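Local coordinates for protein putative serine phosphatase (PDB 6K4E) that probably removes phosphate from phosphothreonine or phosphoserine of a partner protein as a magnesium-binding PP2C-type phosphatase in a pathway controlling biofilm formation, at residues B[100-105]-B[175-180]; B[104-109]-B[296-301]; B[194-199]-B[231-236]. One frame throughout, in Å; residues are numbered along the deposited sequence.

The three contacts sample both sheets of the PP2C-type beta sandwich and the layer between them. Contact 1 sits at a partly exposed end of the sheet that holds strands 95-101, 105-113 and 171-179, and its chemistry is mixed: an indole, two carboxylates and an arginine gather round a turn. Contact 2 starts from the same turn but runs into the buried interior, where strand 105-113 meets strand 293-300 of the other sheet through apolar side chains and one water. Contact 3, also buried, lies within that second sheet and is built on backbone hydrogen bonds; its strand 231-236 is the neighbour of strand 293-300, and Phe233 passes the packing on to Phe298.

Contact 1 (B[100-105]-B[175-180]); sequences REQADG and LVWVDR
Gln102 meets the indole of Trp177 with its aliphatic part: CB and CG lie at the rim of the six-membered ring, CG 3.8 Å from Trp177 CZ3, and the two side chains run roughly perpendicular. Ala103 contributes its carbonyl, whose O lies near the plane of the Arg180 guanidinium, 3.8 Å from Arg180 NH1. Asp104 comes next and reaches the same indole rim, its carboxylate turned 47° from the ring plane with OD2 3.5 Å from Trp177 CZ2. The Asp104 side chain gets there because chi1 of 63° sets CG between the backbone N and the carbonyl carbon. At Gly105 the backbone itself is the contact surface: CA makes a CH...O approach to Val178 O at 3.1 Å, and the carbonyl carbon lies 3.5 Å from Trp177 CH2. Gln102 N donates to Gly105 O over 2.8 Å, closing the turn of the beta hairpin between strands 95-101 and 105-113. The indole has a polar tie of its own, a weak bond from Trp177 NE1 to Asp179 OD2 at 3.4 Å. Two carboxylates also come close, Asp104 OD2 and Asp179 OD1 being 4.4 Å apart. A salt bridge from Asp104 OD1 to Arg141 and a hydrogen bond from Arg182 N to Asp179 OD1 probably ease the repulsion between them.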
ATOM      1  N   ARG B 100      -7.671  10.025  14.228  1.00 43.43           N
ATOM      2  CA  ARG B 100      -8.644   9.117  14.825  1.00 44.50           C
ATOM      3  C   ARG B 100      -9.317   9.815  16.017  1.00 49.33           C
ATOM      4  O   ARG B 100      -8.692   9.988  17.062  1.00 48.30           O
ATOM      5  CB  ARG B 100      -7.957   7.809  15.252  1.00 43.61           C
ATOM      6  CG  ARG B 100      -8.900   6.771  15.899  1.00 53.67           C
ATOM      7  CD  ARG B 100      -9.861   6.122  14.906  1.00 60.75           C
ATOM      8  NE  ARG B 100      -9.139   5.309  13.920  1.00 65.38           N
ATOM      9  CZ  ARG B 100      -8.962   3.997  13.990  1.00 71.77           C
ATOM     10  NH1 ARG B 100      -9.518   3.296  14.970  1.00 63.29           N
ATOM     11  NH2 ARG B 100      -8.226   3.377  13.086  1.00 54.87           N
ATOM     12  N   GLU B 101     -10.576  10.205  15.849  1.00 47.00           N
ATOM     13  CA  GLU B 101     -11.356  10.841  16.900  1.00 47.96           C
ATOM     14  C   GLU B 101     -11.865   9.824  17.920  1.00 52.26           C
ATOM     15  O   GLU B 101     -12.376   8.771  17.555  1.00 51.47           O
ATOM     16  CB  GLU B 101     -12.553  11.597  16.310  1.00 50.07           C
ATOM     17  CG  GLU B 101     -13.229  12.517  17.317  1.00 65.78           C
ATOM     18  CD  GLU B 101     -14.732  12.721  17.195  1.00 93.01           C
ATOM     19  OE1 GLU B 101     -15.392  11.984  16.427  1.00 89.31           O
ATOM     20  OE2 GLU B 101     -15.252  13.619  17.896  1.00 92.97           O
ATOM     21  N   GLN B 102     -11.760  10.173  19.204  1.00 49.32           N
ATOM     22  CA  GLN B 102     -12.317   9.396  20.302  1.00 49.91           C
ATOM     23  C   GLN B 102     -13.269  10.312  21.064  1.00 53.40           C
ATOM     24  O   GLN B 102     -13.322  11.504  20.775  1.00 54.39           O
ATOM     25  CB  GLN B 102     -11.211   8.858  21.221  1.00 51.10           C
ATOM     26  CG  GLN B 102     -10.288   7.836  20.565  1.00 60.33           C
ATOM     27  CD  GLN B 102     -10.923   6.497  20.209  1.00 78.55           C
ATOM     28  OE1 GLN B 102     -10.370   5.756  19.413  1.00 73.62           O
ATOM     29  NE2 GLN B 102     -12.085   6.124  20.783  1.00 71.07           N
ATOM     30  N   ALA B 103     -14.019   9.787  22.022  1.00 50.12           N
ATOM     31  CA  ALA B 103     -14.940  10.624  22.795  1.00 50.63           C
ATOM     32  C   ALA B 103     -14.186  11.591  23.737  1.00 54.41           C
ATOM     33  O   ALA B 103     -14.594  12.747  23.902  1.00 53.37           O
ATOM     34  CB  ALA B 103     -15.876   9.737  23.603  1.00 52.87           C
ATOM     35  N   ASP B 104     -13.062  11.109  24.306  1.00 50.52           N
ATOM     36  CA  ASP B 104     -12.227  11.783  25.291  1.00 50.93           C
ATOM     37  C   ASP B 104     -11.035  12.575  24.721  1.00 53.31           C
ATOM     38  O   ASP B 104     -10.358  13.257  25.479  1.00 52.25           O
ATOM     39  CB  ASP B 104     -11.744  10.761  26.334  1.00 54.18           C
ATOM     40  CG  ASP B 104     -10.863   9.657  25.796  1.00 67.47           C
ATOM     41  OD1 ASP B 104     -11.151   9.151  24.679  1.00 68.33           O
ATOM     42  OD2 ASP B 104      -9.927   9.245  26.515  1.00 75.48           O
ATOM     43  N   GLY B 105     -10.813  12.491  23.408  1.00 48.78           N
ATOM     44  CA  GLY B 105      -9.734  13.179  22.725  1.00 46.35           C
ATOM     45  C   GLY B 105      -9.489  12.643  21.333  1.00 50.63           C
ATOM     46  O   GLY B 105     -10.374  12.028  20.746  1.00 51.38           O
ATOM     47  N   LEU B 175       3.418  11.211  16.155  1.00 42.63           N
ATOM     48  CA  LEU B 175       2.069  10.849  16.584  1.00 43.92           C
ATOM     49  C   LEU B 175       1.739  11.498  17.889  1.00 46.02           C
ATOM     50  O   LEU B 175       2.531  11.429  18.818  1.00 46.87           O
ATOM     51  CB  LEU B 175       1.956   9.337  16.784  1.00 45.79           C
ATOM     52  CG  LEU B 175       1.524   8.500  15.621  1.00 52.41           C
ATOM     53  CD1 LEU B 175       1.523   7.088  16.030  1.00 54.05           C
ATOM     54  CD2 LEU B 175       0.111   8.862  15.168  1.00 56.73           C
ATOM     55  N   VAL B 176       0.540  12.056  17.995  1.00 41.68           N
ATOM     56  CA  VAL B 176       0.096  12.746  19.198  1.00 40.47           C
ATOM     57  C   VAL B 176      -1.273  12.250  19.675  1.00 45.53           C
ATOM     58  O   VAL B 176      -2.228  12.249  18.898  1.00 45.87           O
ATOM     59  CB  VAL B 176       0.075  14.280  18.935  1.00 41.98           C
ATOM     60  CG1 VAL B 176      -0.516  15.045  20.109  1.00 41.82           C
ATOM     61  CG2 VAL B 176       1.462  14.829  18.582  1.00 41.05           C
ATOM     62  N   TRP B 177      -1.387  11.911  20.963  1.00 41.83           N
ATOM     63  CA  TRP B 177      -2.685  11.631  21.557  1.00 42.53           C
ATOM     64  C   TRP B 177      -3.057  12.897  22.366  1.00 44.98           C
ATOM     65  O   TRP B 177      -2.373  13.230  23.334  1.00 43.20           O
ATOM     66  CB  TRP B 177      -2.694  10.357  22.448  1.00 42.51           C
ATOM     67  CG  TRP B 177      -3.875  10.316  23.374  1.00 44.40           C
ATOM     68  CD1 TRP B 177      -3.857  10.531  24.717  1.00 48.34           C
ATOM     69  CD2 TRP B 177      -5.257  10.155  23.012  1.00 44.56           C
ATOM     70  NE1 TRP B 177      -5.133  10.453  25.225  1.00 48.83           N
ATOM     71  CE2 TRP B 177      -6.015  10.262  24.197  1.00 49.32           C
ATOM     72  CE3 TRP B 177      -5.927   9.865  21.809  1.00 45.62           C
ATOM     73  CZ2 TRP B 177      -7.413  10.160  24.206  1.00 48.95           C
ATOM     74  CZ3 TRP B 177      -7.305   9.734  21.826  1.00 47.36           C
ATOM     75  CH2 TRP B 177      -8.034   9.890  23.013  1.00 48.82           C
ATOM     76  N   VAL B 178      -4.089  13.629  21.916  1.00 41.30           N
ATOM     77  CA  VAL B 178      -4.600  14.835  22.578  1.00 40.23           C
ATOM     78  C   VAL B 178      -5.701  14.384  23.506  1.00 44.88           C
ATOM     79  O   VAL B 178      -6.776  14.028  23.040  1.00 45.04           O
ATOM     80  CB  VAL B 178      -5.120  15.895  21.569  1.00 42.31           C
ATOM     81  CG1 VAL B 178      -5.722  17.118  22.278  1.00 41.33           C
ATOM     82  CG2 VAL B 178      -4.021  16.309  20.607  1.00 41.19           C
ATOM     83  N   ASP B 179      -5.420  14.314  24.796  1.00 42.44           N
ATOM     84  CA  ASP B 179      -6.419  13.877  25.763  1.00 43.16           C
ATOM     85  C   ASP B 179      -7.139  15.118  26.304  1.00 47.84           C
ATOM     86  O   ASP B 179      -6.694  15.716  27.267  1.00 47.51           O
ATOM     87  CB  ASP B 179      -5.743  13.048  26.870  1.00 44.58           C
ATOM     88  CG  ASP B 179      -6.671  12.286  27.770  1.00 47.56           C
ATOM     89  OD1 ASP B 179      -7.800  12.783  28.025  1.00 46.46           O
ATOM     90  OD2 ASP B 179      -6.243  11.254  28.311  1.00 52.69           O
ATOM     91  N   ARG B 180      -8.238  15.514  25.666  1.00 47.57           N
ATOM     92  CA  ARG B 180      -9.003  16.706  26.051  1.00 48.34           C
ATOM     93  C   ARG B 180      -9.589  16.616  27.467  1.00 52.69           C
ATOM     94  O   ARG B 180      -9.468  17.574  28.234  1.00 53.94           O
ATOM     95  CB  ARG B 180     -10.082  17.019  24.998  1.00 51.06           C
ATOM     96  CG  ARG B 180      -9.497  17.419  23.622  1.00 59.94           C
ATOM     97  CD  ARG B 180     -10.378  17.022  22.450  1.00 79.76           C
ATOM     98  NE  ARG B 180     -11.596  17.831  22.383  1.00101.13           N
ATOM     99  CZ  ARG B 180     -12.810  17.401  22.721  1.00120.53           C
ATOM    100  NH1 ARG B 180     -12.989  16.150  23.135  1.00107.86           N
ATOM    101  NH2 ARG B 180     -13.855  18.215  22.640  1.00108.01           N
TER

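Contact 2 (B[104-109]-B[296-301]); sequences DGYLIG and LSFRFD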
ATOM      1  N   ASP B 104     -13.062  11.109  24.306  1.00 50.52           N
ATOM      2  CA  ASP B 104     -12.227  11.783  25.291  1.00 50.93           C
ATOM      3  C   ASP B 104     -11.035  12.575  24.721  1.00 53.31           C
ATOM      4  O   ASP B 104     -10.358  13.257  25.479  1.00 52.25           O
ATOM      5  CB  ASP B 104     -11.744  10.761  26.334  1.00 54.18           C
ATOM      6  CG  ASP B 104     -10.863   9.657  25.796  1.00 67.47           C
ATOM      7  OD1 ASP B 104     -11.151   9.151  24.679  1.00 68.33           O
ATOM      8  OD2 ASP B 104      -9.927   9.245  26.515  1.00 75.48           O
ATOM      9  N   GLY B 105     -10.813  12.491  23.408  1.00 48.78           N
ATOM     10  CA  GLY B 105      -9.734  13.179  22.725  1.00 46.35           C
ATOM     11  C   GLY B 105      -9.489  12.643  21.333  1.00 50.63           C
ATOM     12  O   GLY B 105     -10.374  12.028  20.746  1.00 51.38           O
ATOM     13  N   TYR B 106      -8.287  12.862  20.776  1.00 44.78           N
ATOM     14  CA  TYR B 106      -8.018  12.365  19.428  1.00 41.62           C
ATOM     15  C   TYR B 106      -6.584  12.039  19.192  1.00 44.11           C
ATOM     16  O   TYR B 106      -5.674  12.616  19.832  1.00 42.95           O
ATOM     17  CB  TYR B 106      -8.530  13.346  18.345  1.00 41.16           C
ATOM     18  CG  TYR B 106      -8.020  14.762  18.488  1.00 39.53           C
ATOM     19  CD1 TYR B 106      -6.870  15.181  17.832  1.00 39.46           C
ATOM     20  CD2 TYR B 106      -8.721  15.703  19.242  1.00 40.58           C
ATOM     21  CE1 TYR B 106      -6.406  16.496  17.953  1.00 36.64           C
ATOM     22  CE2 TYR B 106      -8.252  17.004  19.394  1.00 39.75           C
ATOM     23  CZ  TYR B 106      -7.110  17.404  18.724  1.00 44.82           C
ATOM     24  OH  TYR B 106      -6.658  18.699  18.878  1.00 45.32           O
ATOM     25  N   LEU B 107      -6.379  11.162  18.200  1.00 38.72           N
ATOM     26  CA  LEU B 107      -5.058  10.779  17.742  1.00 37.13           C
ATOM     27  C   LEU B 107      -4.829  11.504  16.451  1.00 39.58           C
ATOM     28  O   LEU B 107      -5.678  11.482  15.588  1.00 39.05           O
ATOM     29  CB  LEU B 107      -4.953   9.265  17.534  1.00 36.82           C
ATOM     30  CG  LEU B 107      -3.614   8.756  16.977  1.00 40.82           C
ATOM     31  CD1 LEU B 107      -2.484   8.797  18.051  1.00 40.35           C
ATOM     32  CD2 LEU B 107      -3.772   7.389  16.456  1.00 41.71           C
ATOM     33  N   ILE B 108      -3.675  12.157  16.318  1.00 37.88           N
ATOM     34  CA  ILE B 108      -3.324  12.915  15.116  1.00 35.04           C
ATOM     35  C   ILE B 108      -1.828  12.725  14.812  1.00 40.80           C
ATOM     36  O   ILE B 108      -1.008  12.706  15.726  1.00 42.88           O
ATOM     37  CB  ILE B 108      -3.786  14.364  15.293  1.00 36.00           C
ATOM     38  CG1 ILE B 108      -3.772  15.142  13.968  1.00 36.08           C
ATOM     39  CG2 ILE B 108      -3.017  15.091  16.417  1.00 35.14           C
ATOM     40  CD1 ILE B 108      -4.619  16.568  13.979  1.00 33.88           C
ATOM     41  N   GLY B 109      -1.479  12.573  13.552  1.00 36.81           N
ATOM     42  CA  GLY B 109      -0.078  12.371  13.201  1.00 37.34           C
ATOM     43  C   GLY B 109       0.294  12.589  11.752  1.00 41.98           C
ATOM     44  O   GLY B 109      -0.576  12.768  10.908  1.00 43.03           O
ATOM     45  N   LEU B 296       0.439  19.403   9.510  1.00 36.92           N
ATOM     46  CA  LEU B 296      -0.835  19.148  10.153  1.00 38.58           C
ATOM     47  C   LEU B 296      -0.829  19.908  11.463  1.00 42.07           C
ATOM     48  O   LEU B 296       0.051  19.717  12.309  1.00 40.10           O
ATOM     49  CB  LEU B 296      -1.090  17.638  10.348  1.00 39.56           C
ATOM     50  CG  LEU B 296      -2.468  17.200  10.869  1.00 44.89           C
ATOM     51  CD1 LEU B 296      -3.611  18.001  10.242  1.00 45.50           C
ATOM     52  CD2 LEU B 296      -2.654  15.710  10.704  1.00 42.27           C
ATOM     53  N   SER B 297      -1.756  20.864  11.571  1.00 38.35           N
ATOM     54  CA  SER B 297      -1.844  21.707  12.741  1.00 37.21           C
ATOM     55  C   SER B 297      -3.157  21.498  13.401  1.00 39.12           C
ATOM     56  O   SER B 297      -4.123  21.186  12.726  1.00 39.97           O
ATOM     57  CB  SER B 297      -1.641  23.171  12.369  1.00 39.31           C
ATOM     58  OG  SER B 297      -1.750  24.042  13.484  1.00 40.22           O
ATOM     59  N   PHE B 298      -3.172  21.638  14.731  1.00 36.05           N
ATOM     60  CA  PHE B 298      -4.319  21.464  15.624  1.00 34.83           C
ATOM     61  C   PHE B 298      -4.187  22.368  16.835  1.00 38.70           C
ATOM     62  O   PHE B 298      -3.082  22.714  17.227  1.00 34.98           O
ATOM     63  CB  PHE B 298      -4.481  19.995  16.024  1.00 34.82           C
ATOM     64  CG  PHE B 298      -3.309  19.347  16.726  1.00 33.87           C
ATOM     65  CD1 PHE B 298      -2.215  18.870  16.007  1.00 33.24           C
ATOM     66  CD2 PHE B 298      -3.321  19.159  18.096  1.00 33.84           C
ATOM     67  CE1 PHE B 298      -1.140  18.238  16.661  1.00 32.61           C
ATOM     68  CE2 PHE B 298      -2.246  18.536  18.742  1.00 36.00           C
ATOM     69  CZ  PHE B 298      -1.166  18.064  18.022  1.00 31.78           C
ATOM     70  N   ARG B 299      -5.306  22.816  17.391  1.00 39.88           N
ATOM     71  CA  ARG B 299      -5.266  23.750  18.501  1.00 41.84           C
ATOM     72  C   ARG B 299      -6.184  23.320  19.633  1.00 50.36           C
ATOM     73  O   ARG B 299      -7.274  22.809  19.377  1.00 49.27           O
ATOM     74  CB  ARG B 299      -5.635  25.156  17.982  1.00 42.94           C
ATOM     75  CG  ARG B 299      -5.829  26.207  19.057  1.00 46.47           C
ATOM     76  CD  ARG B 299      -5.864  27.574  18.464  1.00 53.19           C
ATOM     77  NE  ARG B 299      -6.355  28.559  19.423  1.00 59.87           N
ATOM     78  CZ  ARG B 299      -5.611  29.510  19.972  1.00 68.98           C
ATOM     79  NH1 ARG B 299      -4.317  29.602  19.681  1.00 57.39           N
ATOM     80  NH2 ARG B 299      -6.149  30.375  20.819  1.00 49.71           N
ATOM     81  N   PHE B 300      -5.733  23.532  20.890  1.00 50.30           N
ATOM     82  CA  PHE B 300      -6.551  23.259  22.064  1.00 51.62           C
ATOM     83  C   PHE B 300      -7.123  24.561  22.599  1.00 55.91           C
ATOM     84  O   PHE B 300      -6.391  25.531  22.788  1.00 55.52           O
ATOM     85  CB  PHE B 300      -5.822  22.443  23.161  1.00 53.76           C
ATOM     86  CG  PHE B 300      -6.766  22.039  24.280  1.00 55.83           C
ATOM     87  CD1 PHE B 300      -7.743  21.065  24.073  1.00 58.46           C
ATOM     88  CD2 PHE B 300      -6.733  22.693  25.511  1.00 57.12           C
ATOM     89  CE1 PHE B 300      -8.655  20.740  25.082  1.00 60.58           C
ATOM     90  CE2 PHE B 300      -7.646  22.368  26.518  1.00 60.72           C
ATOM     91  CZ  PHE B 300      -8.600  21.393  26.300  1.00 59.47           C
ATOM     92  N   ASP B 301      -8.457  24.572  22.777  1.00 55.12           N
ATOM     93  CA  ASP B 301      -9.329  25.658  23.243  1.00 85.49           C
ATOM     94  C   ASP B 301      -8.941  27.039  22.710  1.00104.23           C
ATOM     95  O   ASP B 301      -9.273  27.362  21.571  1.00 60.08           O
ATOM     96  CB  ASP B 301      -9.449  25.659  24.772  1.00 88.41           C
ATOM     97  CG  ASP B 301     -10.594  24.815  25.312  1.00101.42           C
ATOM     98  OD1 ASP B 301     -10.839  23.717  24.759  1.00101.75           O
ATOM     99  OD2 ASP B 301     -11.235  25.245  26.301  1.00109.53           O
TER
HETATM  100  O   HOH W   1      -8.388  20.424  20.045  1.00 50.61           O
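Ile108 lays its CG2 methyl over one face of the Phe298 ring, 3.8 Å from the ring centroid and 17° off the normal, a CH-pi contact. Its longer branch runs between Leu296 and Phe298: with chi1 at -166° CG1 stands opposite the backbone N and presses on Leu296 CD2 at 3.5 Å, tighter than usual for two carbons, while CD1 touches both residues. Leu296 CD2 also touches the backbone at Gly109 O, 3.6 Å away. Two residues earlier on the strand, Tyr106 brings its OH to 3.5 Å from Phe298 CD2, at a slant to the phenylalanine side chain. The same hydroxyl is held by a water that lies in the plane of the tyrosine ring, 2.7 Å from Tyr106 OH, and that donates to Arg299 O. This bridge gives the phenol a polar partner at the margin of an otherwise apolar interface. The two strands run at 148° to each other, 8.3 Å apart at closest approach, and face each other across the beta sandwich as members of different sheets. Val176 and Val178 of strand 171-179 continue the packing against Phe298, whose ring also meets that of Phe233 on strand 231-236, while Ile84 of strand 82-87 adjoins Leu296.

Contact 3 (B[194-199]-B[231-236]); sequences LYASDG and WTFYLS
Tyr195 and Tyr234 exchange backbone bonds as an antiparallel hydrogen-bonded pair: Tyr195 N donates to Tyr234 O at 3.0 Å and Tyr234 N to Tyr195 O at 2.8 Å. Ser197 and Thr232 form the next such pair, with Ser197 N to Thr232 O and Thr232 N to Ser197 O both 2.9 Å long. Between them, in the non-hydrogen-bonded pair Ala196-Phe233, the methyl of Ala196 lies 3.6 Å from Phe233 CE2. Leu194 CD1 meets Leu235 CD2 on the same face of the sheet. Past the last pair, Asp198 CB makes a CH-pi contact with the face of the Trp231 indole, 3.8 Å from the centroid of the five-membered ring, and the carboxylate stacks within 20° of the ring plane. Chi1 of -74° leaves Trp231 CG opposite its own carbonyl carbon, and the indole lies along Ser197 and Asp198, CE3 3.4 Å from Ser197 N. Strands 194-197 and 231-236 are neighbours in one antiparallel sheet of the PP2C-type sandwich, with Ala196, Phe233 and the two leucines on one face and both tyrosines on the other. Ser197 OG accepts from Gly199 N at 3.2 Å, an ST turn, and donates to Glu201 O. Asp198 OD1 accepts from the backbone N atoms of Glu200 and Glu201, which fixes the carboxylate beside the indole. On the tyrosine face, Phe257 of helix 254-264 meets Tyr195 edge-to-face, while Gln272 OE1, on helix 269-284, accepts from Tyr234 OH.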
ATOM      1  N   LEU B 194       7.211  17.729  17.461  1.00 37.21           N
ATOM      2  CA  LEU B 194       5.963  18.416  17.710  1.00 36.51           C
ATOM      3  C   LEU B 194       6.339  19.844  18.130  1.00 42.28           C
ATOM      4  O   LEU B 194       7.079  20.033  19.083  1.00 41.48           O
ATOM      5  CB  LEU B 194       5.101  17.729  18.775  1.00 37.26           C
ATOM      6  CG  LEU B 194       3.814  18.480  19.180  1.00 40.41           C
ATOM      7  CD1 LEU B 194       2.762  18.411  18.112  1.00 40.04           C
ATOM      8  CD2 LEU B 194       3.270  17.930  20.425  1.00 41.65           C
ATOM      9  N   TYR B 195       5.868  20.841  17.375  1.00 39.13           N
ATOM     10  CA  TYR B 195       6.095  22.227  17.672  1.00 38.60           C
ATOM     11  C   TYR B 195       4.799  22.728  18.344  1.00 44.73           C
ATOM     12  O   TYR B 195       3.715  22.278  17.984  1.00 42.33           O
ATOM     13  CB  TYR B 195       6.337  22.985  16.375  1.00 38.71           C
ATOM     14  CG  TYR B 195       7.765  22.948  15.887  1.00 41.98           C
ATOM     15  CD1 TYR B 195       8.703  23.871  16.344  1.00 44.33           C
ATOM     16  CD2 TYR B 195       8.172  22.026  14.920  1.00 42.94           C
ATOM     17  CE1 TYR B 195      10.018  23.852  15.892  1.00 44.45           C
ATOM     18  CE2 TYR B 195       9.490  21.997  14.459  1.00 44.26           C
ATOM     19  CZ  TYR B 195      10.411  22.916  14.951  1.00 54.07           C
ATOM     20  OH  TYR B 195      11.699  22.960  14.477  1.00 59.33           O
ATOM     21  N   ALA B 196       4.917  23.585  19.358  1.00 43.86           N
ATOM     22  CA  ALA B 196       3.774  24.169  20.084  1.00 43.95           C
ATOM     23  C   ALA B 196       4.072  25.620  20.295  1.00 48.55           C
ATOM     24  O   ALA B 196       5.210  25.961  20.617  1.00 48.18           O
ATOM     25  CB  ALA B 196       3.590  23.500  21.436  1.00 45.06           C
ATOM     26  N   SER B 197       3.067  26.479  20.119  1.00 44.66           N
ATOM     27  CA  SER B 197       3.241  27.904  20.301  1.00 44.31           C
ATOM     28  C   SER B 197       1.960  28.604  20.775  1.00 47.63           C
ATOM     29  O   SER B 197       0.859  28.246  20.362  1.00 44.89           O
ATOM     30  CB  SER B 197       3.775  28.550  19.029  1.00 44.79           C
ATOM     31  OG  SER B 197       4.102  29.892  19.331  1.00 54.60           O
ATOM     32  N   ASP B 198       2.121  29.603  21.646  1.00 46.74           N
ATOM     33  CA  ASP B 198       1.002  30.414  22.124  1.00 48.23           C
ATOM     34  C   ASP B 198       1.070  31.833  21.521  1.00 53.66           C
ATOM     35  O   ASP B 198       0.286  32.703  21.906  1.00 54.19           O
ATOM     36  CB  ASP B 198       0.962  30.438  23.664  1.00 50.79           C
ATOM     37  CG  ASP B 198       2.159  31.109  24.341  1.00 55.82           C
ATOM     38  OD1 ASP B 198       3.198  31.312  23.666  1.00 54.90           O
ATOM     39  OD2 ASP B 198       2.074  31.395  25.550  1.00 62.16           O
ATOM     40  N   GLY B 199       2.008  32.028  20.584  1.00 50.21           N
ATOM     41  CA  GLY B 199       2.277  33.298  19.920  1.00 50.86           C
ATOM     42  C   GLY B 199       3.381  34.085  20.598  1.00 57.95           C
ATOM     43  O   GLY B 199       3.806  35.116  20.074  1.00 60.48           O
ATOM     44  N   TRP B 231      -2.894  27.448  22.817  1.00 45.23           N
ATOM     45  CA  TRP B 231      -1.741  26.832  22.168  1.00 42.26           C
ATOM     46  C   TRP B 231      -2.105  26.173  20.866  1.00 45.48           C
ATOM     47  O   TRP B 231      -3.083  25.419  20.784  1.00 46.11           O
ATOM     48  CB  TRP B 231      -1.055  25.809  23.126  1.00 39.42           C
ATOM     49  CG  TRP B 231      -0.280  26.466  24.225  1.00 39.36           C
ATOM     50  CD1 TRP B 231      -0.785  27.058  25.348  1.00 42.49           C
ATOM     51  CD2 TRP B 231       1.137  26.649  24.271  1.00 39.51           C
ATOM     52  NE1 TRP B 231       0.232  27.590  26.097  1.00 42.20           N
ATOM     53  CE2 TRP B 231       1.429  27.343  25.465  1.00 43.38           C
ATOM     54  CE3 TRP B 231       2.204  26.289  23.411  1.00 40.63           C
ATOM     55  CZ2 TRP B 231       2.738  27.686  25.825  1.00 43.77           C
ATOM     56  CZ3 TRP B 231       3.501  26.633  23.764  1.00 42.04           C
ATOM     57  CH2 TRP B 231       3.760  27.325  24.954  1.00 43.77           C
ATOM     58  N   THR B 232      -1.280  26.426  19.839  1.00 41.48           N
ATOM     59  CA  THR B 232      -1.423  25.801  18.520  1.00 38.84           C
ATOM     60  C   THR B 232      -0.259  24.829  18.398  1.00 41.73           C
ATOM     61  O   THR B 232       0.852  25.156  18.812  1.00 39.97           O
ATOM     62  CB  THR B 232      -1.499  26.848  17.375  1.00 39.91           C
ATOM     63  OG1 THR B 232      -2.481  27.823  17.711  1.00 42.32           O
ATOM     64  CG2 THR B 232      -1.905  26.227  16.061  1.00 39.33           C
ATOM     65  N   PHE B 233      -0.538  23.624  17.904  1.00 36.89           N
ATOM     66  CA  PHE B 233       0.426  22.544  17.749  1.00 35.39           C
ATOM     67  C   PHE B 233       0.641  22.307  16.281  1.00 39.29           C
ATOM     68  O   PHE B 233      -0.244  22.617  15.484  1.00 36.88           O
ATOM     69  CB  PHE B 233      -0.048  21.255  18.456  1.00 36.06           C
ATOM     70  CG  PHE B 233      -0.188  21.408  19.952  1.00 37.22           C
ATOM     71  CD1 PHE B 233      -1.373  21.875  20.511  1.00 40.28           C
ATOM     72  CD2 PHE B 233       0.889  21.165  20.798  1.00 39.83           C
ATOM     73  CE1 PHE B 233      -1.485  22.074  21.885  1.00 41.90           C
ATOM     74  CE2 PHE B 233       0.775  21.369  22.180  1.00 43.33           C
ATOM     75  CZ  PHE B 233      -0.420  21.805  22.710  1.00 41.31           C
ATOM     76  N   TYR B 234       1.864  21.868  15.911  1.00 35.05           N
ATOM     77  CA  TYR B 234       2.237  21.716  14.516  1.00 34.01           C
ATOM     78  C   TYR B 234       3.058  20.494  14.337  1.00 38.31           C
ATOM     79  O   TYR B 234       4.075  20.321  15.001  1.00 36.95           O
ATOM     80  CB  TYR B 234       3.071  22.916  14.023  1.00 35.48           C
ATOM     81  CG  TYR B 234       2.426  24.255  14.252  1.00 33.61           C
ATOM     82  CD1 TYR B 234       2.594  24.933  15.457  1.00 33.63           C
ATOM     83  CD2 TYR B 234       1.647  24.857  13.259  1.00 33.42           C
ATOM     84  CE1 TYR B 234       2.006  26.179  15.668  1.00 31.20           C
ATOM     85  CE2 TYR B 234       1.018  26.079  13.480  1.00 33.55           C
ATOM     86  CZ  TYR B 234       1.227  26.742  14.673  1.00 37.44           C
ATOM     87  OH  TYR B 234       0.628  27.939  14.882  1.00 44.95           O
ATOM     88  N   LEU B 235       2.627  19.657  13.396  1.00 37.73           N
ATOM     89  CA  LEU B 235       3.300  18.425  13.039  1.00 38.08           C
ATOM     90  C   LEU B 235       3.686  18.586  11.596  1.00 38.99           C
ATOM     91  O   LEU B 235       2.818  18.570  10.742  1.00 38.24           O
ATOM     92  CB  LEU B 235       2.346  17.224  13.224  1.00 38.54           C
ATOM     93  CG  LEU B 235       2.212  16.704  14.653  1.00 44.82           C
ATOM     94  CD1 LEU B 235       1.078  15.681  14.759  1.00 46.36           C
ATOM     95  CD2 LEU B 235       3.525  16.075  15.156  1.00 44.75           C
ATOM     96  N   SER B 236       4.975  18.737  11.316  1.00 35.06           N
ATOM     97  CA  SER B 236       5.426  18.895   9.947  1.00 35.44           C
ATOM     98  C   SER B 236       6.483  17.857   9.609  1.00 38.55           C
ATOM     99  O   SER B 236       7.321  17.551  10.442  1.00 37.34           O
ATOM    100  CB  SER B 236       6.010  20.294   9.743  1.00 38.94           C
ATOM    101  OG  SER B 236       6.685  20.401   8.500  1.00 43.20           O
TER